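Local structure of mannosylglycerate hydrolase MGH1-like glycoside hydrolase domain-containing protein (Thermus thermophilus HB8, 4WVA) at residues A[57-60]-A[61-65]; A[301-304]-A[305-308]; A[360-363]-A[364-368]. The protein hydrolyses mannosylglycerate, an osmotic-stress solute of thermophiles, to mannose and glycerate, and splits glucosylglycerate with similar efficiency. All blocks are in the same frame, centred on the assembly; numbering follows the deposited sequence.

Interaction 1 of 3, residues A[57-60]-A[61-65]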
# COMPACT_ATOMS: atom_id res chain seq x y z
N CYS A 57 2.48 9.48 34.02
CA CYS A 57 2.92 8.64 35.14
C CYS A 57 3.63 7.38 34.62
O CYS A 57 4.69 7.01 35.10
CB CYS A 57 1.72 8.29 36.00
SG CYS A 57 2.10 7.30 37.45
N LEU A 58 3.01 6.72 33.63
CA LEU A 58 3.60 5.54 33.02
C LEU A 58 5.05 5.79 32.54
O LEU A 58 5.96 5.01 32.84
CB LEU A 58 2.72 5.08 31.86
CG LEU A 58 3.21 3.88 31.05
CD1 LEU A 58 3.36 2.64 31.89
CD2 LEU A 58 2.26 3.66 29.87
N PHE A 59 5.27 6.89 31.82
CA PHE A 59 6.61 7.19 31.32
C PHE A 59 7.55 7.68 32.40
O PHE A 59 8.71 7.24 32.50
CB PHE A 59 6.56 8.19 30.17
CG PHE A 59 6.22 7.56 28.86
CD1 PHE A 59 7.21 7.01 28.07
CD2 PHE A 59 4.90 7.48 28.43
CE1 PHE A 59 6.90 6.40 26.86
CE2 PHE A 59 4.59 6.88 27.23
CZ PHE A 59 5.59 6.33 26.45
N ASP A 60 7.05 8.60 33.23
CA ASP A 60 7.92 9.22 34.26
C ASP A 60 8.46 8.22 35.27
O ASP A 60 9.64 8.29 35.65
CB ASP A 60 7.16 10.33 34.99
CG ASP A 60 7.06 11.60 34.20
OD1 ASP A 60 7.82 11.78 33.25
OD2 ASP A 60 6.21 12.45 34.55
N TYR A 61 7.63 7.27 35.68
CA TYR A 61 8.05 6.26 36.66
C TYR A 61 8.42 4.90 36.07
O TYR A 61 9.03 4.08 36.76
CB TYR A 61 6.98 6.10 37.74
CG TYR A 61 6.79 7.38 38.49
CD1 TYR A 61 7.69 7.75 39.48
CD2 TYR A 61 5.75 8.25 38.18
CE1 TYR A 61 7.55 8.94 40.16
CE2 TYR A 61 5.60 9.45 38.84
CZ TYR A 61 6.50 9.78 39.84
OH TYR A 61 6.37 10.97 40.52
N GLY A 62 8.06 4.66 34.81
CA GLY A 62 8.33 3.38 34.17
C GLY A 62 9.51 3.35 33.22
O GLY A 62 10.25 2.37 33.18
N GLN A 63 9.71 4.40 32.43
CA GLN A 63 10.65 4.28 31.32
C GLN A 63 12.09 4.20 31.80
O GLN A 63 12.52 5.03 32.58
CB GLN A 63 10.50 5.41 30.31
CG GLN A 63 11.27 5.21 29.03
CD GLN A 63 10.91 6.23 27.98
OE1 GLN A 63 10.69 7.40 28.28
NE2 GLN A 63 10.87 5.79 26.73
N GLY A 64 12.78 3.18 31.33
CA GLY A 64 14.19 2.94 31.67
C GLY A 64 15.12 3.84 30.89
O GLY A 64 14.72 4.54 29.93
N PRO A 65 16.39 3.84 31.28
CA PRO A 65 17.35 4.74 30.67
C PRO A 65 17.62 4.48 29.19
O PRO A 65 18.03 5.39 28.48
CB PRO A 65 18.62 4.52 31.50
CG PRO A 65 18.42 3.25 32.24
CD PRO A 65 16.95 3.08 32.42
O HOH W 1 11.39 7.74 32.92

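Interaction 2 of 3, residues A[301-304]-A[305-308]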
# COMPACT_ATOMS: atom_id res chain seq x y z
N ALA A 301 -6.09 -11.94 17.97
CA ALA A 301 -4.98 -11.05 17.61
C ALA A 301 -4.78 -10.96 16.10
O ALA A 301 -4.32 -9.94 15.59
CB ALA A 301 -3.69 -11.52 18.26
N GLY A 302 -5.13 -12.02 15.38
CA GLY A 302 -5.02 -12.05 13.94
C GLY A 302 -5.95 -11.11 13.19
O GLY A 302 -5.77 -10.94 12.00
N PHE A 303 -6.94 -10.52 13.87
CA PHE A 303 -7.77 -9.46 13.30
C PHE A 303 -7.10 -8.08 13.45
O PHE A 303 -7.49 -7.14 12.76
CB PHE A 303 -9.15 -9.41 13.95
CG PHE A 303 -10.03 -10.56 13.60
CD1 PHE A 303 -10.85 -10.51 12.47
CD2 PHE A 303 -10.07 -11.69 14.40
CE1 PHE A 303 -11.68 -11.56 12.14
CE2 PHE A 303 -10.90 -12.76 14.08
CZ PHE A 303 -11.68 -12.70 12.95
N LEU A 304 -6.08 -7.97 14.29
CA LEU A 304 -5.57 -6.65 14.64
C LEU A 304 -4.85 -5.93 13.48
O LEU A 304 -4.76 -4.72 13.52
CB LEU A 304 -4.74 -6.69 15.91
CG LEU A 304 -5.55 -6.96 17.18
CD1 LEU A 304 -4.59 -7.20 18.33
CD2 LEU A 304 -6.49 -5.81 17.50
N PRO A 305 -4.41 -6.64 12.42
CA PRO A 305 -3.90 -5.82 11.30
C PRO A 305 -4.92 -4.84 10.71
O PRO A 305 -4.54 -3.85 10.10
CB PRO A 305 -3.38 -6.86 10.31
CG PRO A 305 -2.94 -7.97 11.20
CD PRO A 305 -4.02 -8.04 12.25
N LEU A 306 -6.21 -5.10 10.90
CA LEU A 306 -7.21 -4.10 10.50
C LEU A 306 -7.00 -2.76 11.22
O LEU A 306 -7.15 -1.69 10.62
CB LEU A 306 -8.61 -4.63 10.79
CG LEU A 306 -9.03 -5.89 10.05
CD1 LEU A 306 -10.24 -6.52 10.73
CD2 LEU A 306 -9.29 -5.62 8.57
N PHE A 307 -6.67 -2.83 12.50
CA PHE A 307 -6.41 -1.65 13.32
C PHE A 307 -5.12 -0.95 12.87
O PHE A 307 -4.98 0.26 13.01
CB PHE A 307 -6.31 -2.11 14.78
CG PHE A 307 -6.20 -1.00 15.81
CD1 PHE A 307 -7.27 -0.16 16.05
CD2 PHE A 307 -5.04 -0.83 16.55
CE1 PHE A 307 -7.20 0.82 17.02
CE2 PHE A 307 -4.97 0.14 17.53
CZ PHE A 307 -6.04 0.98 17.75
N ALA A 308 -4.17 -1.74 12.37
CA ALA A 308 -2.95 -1.18 11.79
C ALA A 308 -3.19 -0.46 10.44
O ALA A 308 -2.50 0.49 10.10
CB ALA A 308 -1.90 -2.27 11.62

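Interaction 3 of 3, residues A[360-363]-A[364-368]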
# COMPACT_ATOMS: atom_id res chain seq x y z
N TRP A 360 -13.01 -3.57 20.80
CA TRP A 360 -12.87 -2.17 20.42
C TRP A 360 -11.86 -1.97 19.27
O TRP A 360 -12.19 -1.33 18.26
CB TRP A 360 -12.54 -1.31 21.64
CG TRP A 360 -12.34 0.12 21.26
CD1 TRP A 360 -13.32 1.03 20.92
CD2 TRP A 360 -11.10 0.79 21.12
NE1 TRP A 360 -12.73 2.23 20.59
CE2 TRP A 360 -11.38 2.11 20.70
CE3 TRP A 360 -9.76 0.42 21.33
CZ2 TRP A 360 -10.37 3.05 20.47
CZ3 TRP A 360 -8.76 1.35 21.10
CH2 TRP A 360 -9.08 2.65 20.68
N MET A 361 -10.65 -2.53 19.39
CA MET A 361 -9.65 -2.33 18.34
C MET A 361 -10.11 -2.95 17.02
O MET A 361 -9.91 -2.38 15.95
CB MET A 361 -8.29 -2.91 18.70
CG MET A 361 -7.59 -2.13 19.79
SD MET A 361 -5.95 -2.78 20.21
CE MET A 361 -6.37 -4.23 21.16
N VAL A 362 -10.72 -4.13 17.09
CA VAL A 362 -11.17 -4.82 15.89
C VAL A 362 -12.38 -4.12 15.25
O VAL A 362 -12.46 -4.03 14.04
CB VAL A 362 -11.43 -6.32 16.17
CG1 VAL A 362 -11.98 -7.02 14.94
CG2 VAL A 362 -10.13 -6.97 16.60
N ALA A 363 -13.31 -3.61 16.07
CA ALA A 363 -14.41 -2.79 15.54
C ALA A 363 -13.89 -1.53 14.85
O ALA A 363 -14.35 -1.19 13.77
CB ALA A 363 -15.36 -2.39 16.66
N GLU A 364 -12.93 -0.86 15.48
CA GLU A 364 -12.26 0.30 14.87
C GLU A 364 -11.71 -0.09 13.49
O GLU A 364 -11.92 0.63 12.52
CB GLU A 364 -11.13 0.80 15.78
CG GLU A 364 -11.61 1.68 16.91
CD GLU A 364 -11.85 3.11 16.49
OE1 GLU A 364 -11.11 3.60 15.62
OE2 GLU A 364 -12.74 3.78 17.07
N GLY A 365 -11.00 -1.21 13.42
CA GLY A 365 -10.39 -1.66 12.16
C GLY A 365 -11.45 -1.97 11.12
O GLY A 365 -11.35 -1.53 9.97
N PHE A 366 -12.48 -2.71 11.50
CA PHE A 366 -13.53 -3.04 10.54
C PHE A 366 -14.23 -1.79 10.03
O PHE A 366 -14.52 -1.69 8.83
CB PHE A 366 -14.52 -4.06 11.09
CG PHE A 366 -14.08 -5.49 10.93
CD1 PHE A 366 -13.77 -6.01 9.67
CD2 PHE A 366 -14.02 -6.34 12.02
CE1 PHE A 366 -13.39 -7.32 9.51
CE2 PHE A 366 -13.65 -7.67 11.86
CZ PHE A 366 -13.34 -8.16 10.61
N ARG A 367 -14.49 -0.83 10.91
CA ARG A 367 -15.09 0.45 10.51
C ARG A 367 -14.23 1.13 9.47
O ARG A 367 -14.75 1.63 8.46
CB ARG A 367 -15.28 1.37 11.73
CG ARG A 367 -15.99 2.69 11.45
CD ARG A 367 -15.09 3.81 10.90
NE ARG A 367 -13.80 3.84 11.59
CZ ARG A 367 -13.56 4.43 12.76
NH1 ARG A 367 -14.52 5.10 13.40
NH2 ARG A 367 -12.34 4.36 13.29
N ASP A 368 -12.93 1.13 9.69
CA ASP A 368 -12.01 1.82 8.79
C ASP A 368 -12.03 1.18 7.39
O ASP A 368 -11.74 1.86 6.39
CB ASP A 368 -10.58 1.75 9.34
CG ASP A 368 -10.37 2.57 10.60
OD1 ASP A 368 -11.19 3.48 10.91
OD2 ASP A 368 -9.34 2.33 11.28
O HOH W 2 -14.45 4.18 19.18

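Interaction 1 of 3, residues A[57-60]-A[61-65]
Q63 brings its carboxamide up to the edge of the F59 ring, one turn back along the chain, with OE1 3.5 Å from F59 CD1. The two flat groups are turned 70° against each other, and the amide carbon lies in the ring plane, beside the rim. Q63 gets there by setting CG anti to its backbone N (chi1 -170°) and running on extended, while its own N-H bonds to F59 O at 3.0 Å. A glutamine suits the place because its flat amide can lie at the edge of an aromatic ring while NE2 still serves K134 O and G67 O. An alanine here would probably leave those two carbonyls without their donor and open a gap beside F59, whose ring is otherwise held against helix 121-146. Water 1, 2.8 Å from F59 O and 3.0 Å from Q63 O, is placed to link the two carbonyls.

Y61, which has the most surface buried by the contact, packs against C57, one turn back. Its CD2 lies 3.8 Å from C57 SG, a sulfur-aromatic contact that is oblique to the ring, and C57 O approaches the same ring at its edge. The nearly straight bond from Y61 N to C57 O, 3.0 Å long, sets the two residues one turn apart. Next along, G62 N makes only a weak bond to L58 O, and a beta-carbon on G62 would run into that oxygen, which is consistent with a glycine here. A weak, bent bond at G62, the glycine itself, and Q63, the first residue to leave helical torsions, mark the C-terminal end of helix 48-62 in this (alpha/alpha)6-barrel.

Interaction 2 of 3, residues A[301-304]-A[305-308]
L306 sets CG anti to its carbonyl carbon (chi1 -62°), which lays CB, CG and CD1 over F303 O and turns CD1 toward the edge of the F303 ring, 4.4 Å from F303 CD1. F307 instead has CG anti to its backbone N (chi1 -173°); its CB rests by L304 O while the ring swings away, toward a cation-pi contact with R243. The chain here passes from a 3-10 turn into the short helix 305-308, inside an (alpha/alpha)6-barrel. L304 N closes the turn on A301 O at 2.9 Å. P305 then opens the helix: a first-turn residue can do without an N-H, and the ring carbon CD packs 3.4 Å from G302 O. Leucine and phenylalanine suit the neighbouring positions because everything around them is buried: the F303 ring meets F283 and W326 edge-to-face, and L306 touches both helix 313-327 and helix 356-368. The carbonyls of F303 and L304 are bonded locally. F303 O takes L306 N at 3.0 Å, and L304 O is gripped twice, weakly by F307 N and more squarely by A308 N, which lies in the carbonyl plane 3.2 Å from that oxygen.

Interaction 3 of 3, residues A[360-363]-A[364-368]
V362 and F366 lie side by side and point the same way, forming the tightly packed, buried face of this stretch. With CG1 anti to the backbone N (chi1 176°), V362 sets that methyl 3.6 Å from F366 CE2, branch against ring. Both residues suit an apolar interior, where F303 and L378 of helix 372-389 touch both and L306 touches F366. G365, with no side chain, lets L306 CB come close against its CA.

The polar flank is looser and nearer solvent: E364 and R367 are partly exposed, and water 2 sits here. With CG anti to the carbonyl carbon (chi1 -80°), E364 lays CG over one face of the W360 indole, a CH-pi contact 4.1 Å from the centroid of the five-membered ring; the bend at chi2 (-82°) then directs the carboxylate. Water 2 joins the two ends: it accepts from W360 NE1 at 3.0 Å, in the ring plane, and donates to E364 OE2 at 2.7 Å. The other oxygen, OE1, takes a weak bond from R367 NH2 within a salt bridge and also hydrogen-bonds a bound MPD, probably from the crystallisation liquor. That guanidinium grips D368 more fully, side-on, with NE 2.7 Å and NH2 2.8 Å from the single oxygen OD1, both from the same face of the carboxylate. D368 OD2 pairs with R279 of the second subunit, extending the network to the subunit interface. Regular bonds, such as E364 N to W360 O at 2.9 Å, run through both halves, as befits an amphipathic alpha-helix of an (alpha/alpha)6-barrel.

How the interactions relate
Interactions 2 and 3 belong together: their centres are about 9 Å apart, and the short helix 305-308 and the turn before it pack on helix 356-368, with L304 meeting M361 and F307 touching the M361 carbonyl oxygen. Interaction 1 lies on the opposite side of the chain's centre, its own centre about 27 and 29 Å from theirs, and touches neither. Interaction 2 is wholly buried and apolar apart from its backbone bonds. Interaction 3 shares that core on one face but carries a charged network on the other, partly exposed and partly at the subunit interface. Interaction 1, only partly buried, is a helix end where a glycine and a side-chain amide meet backbone carbonyls.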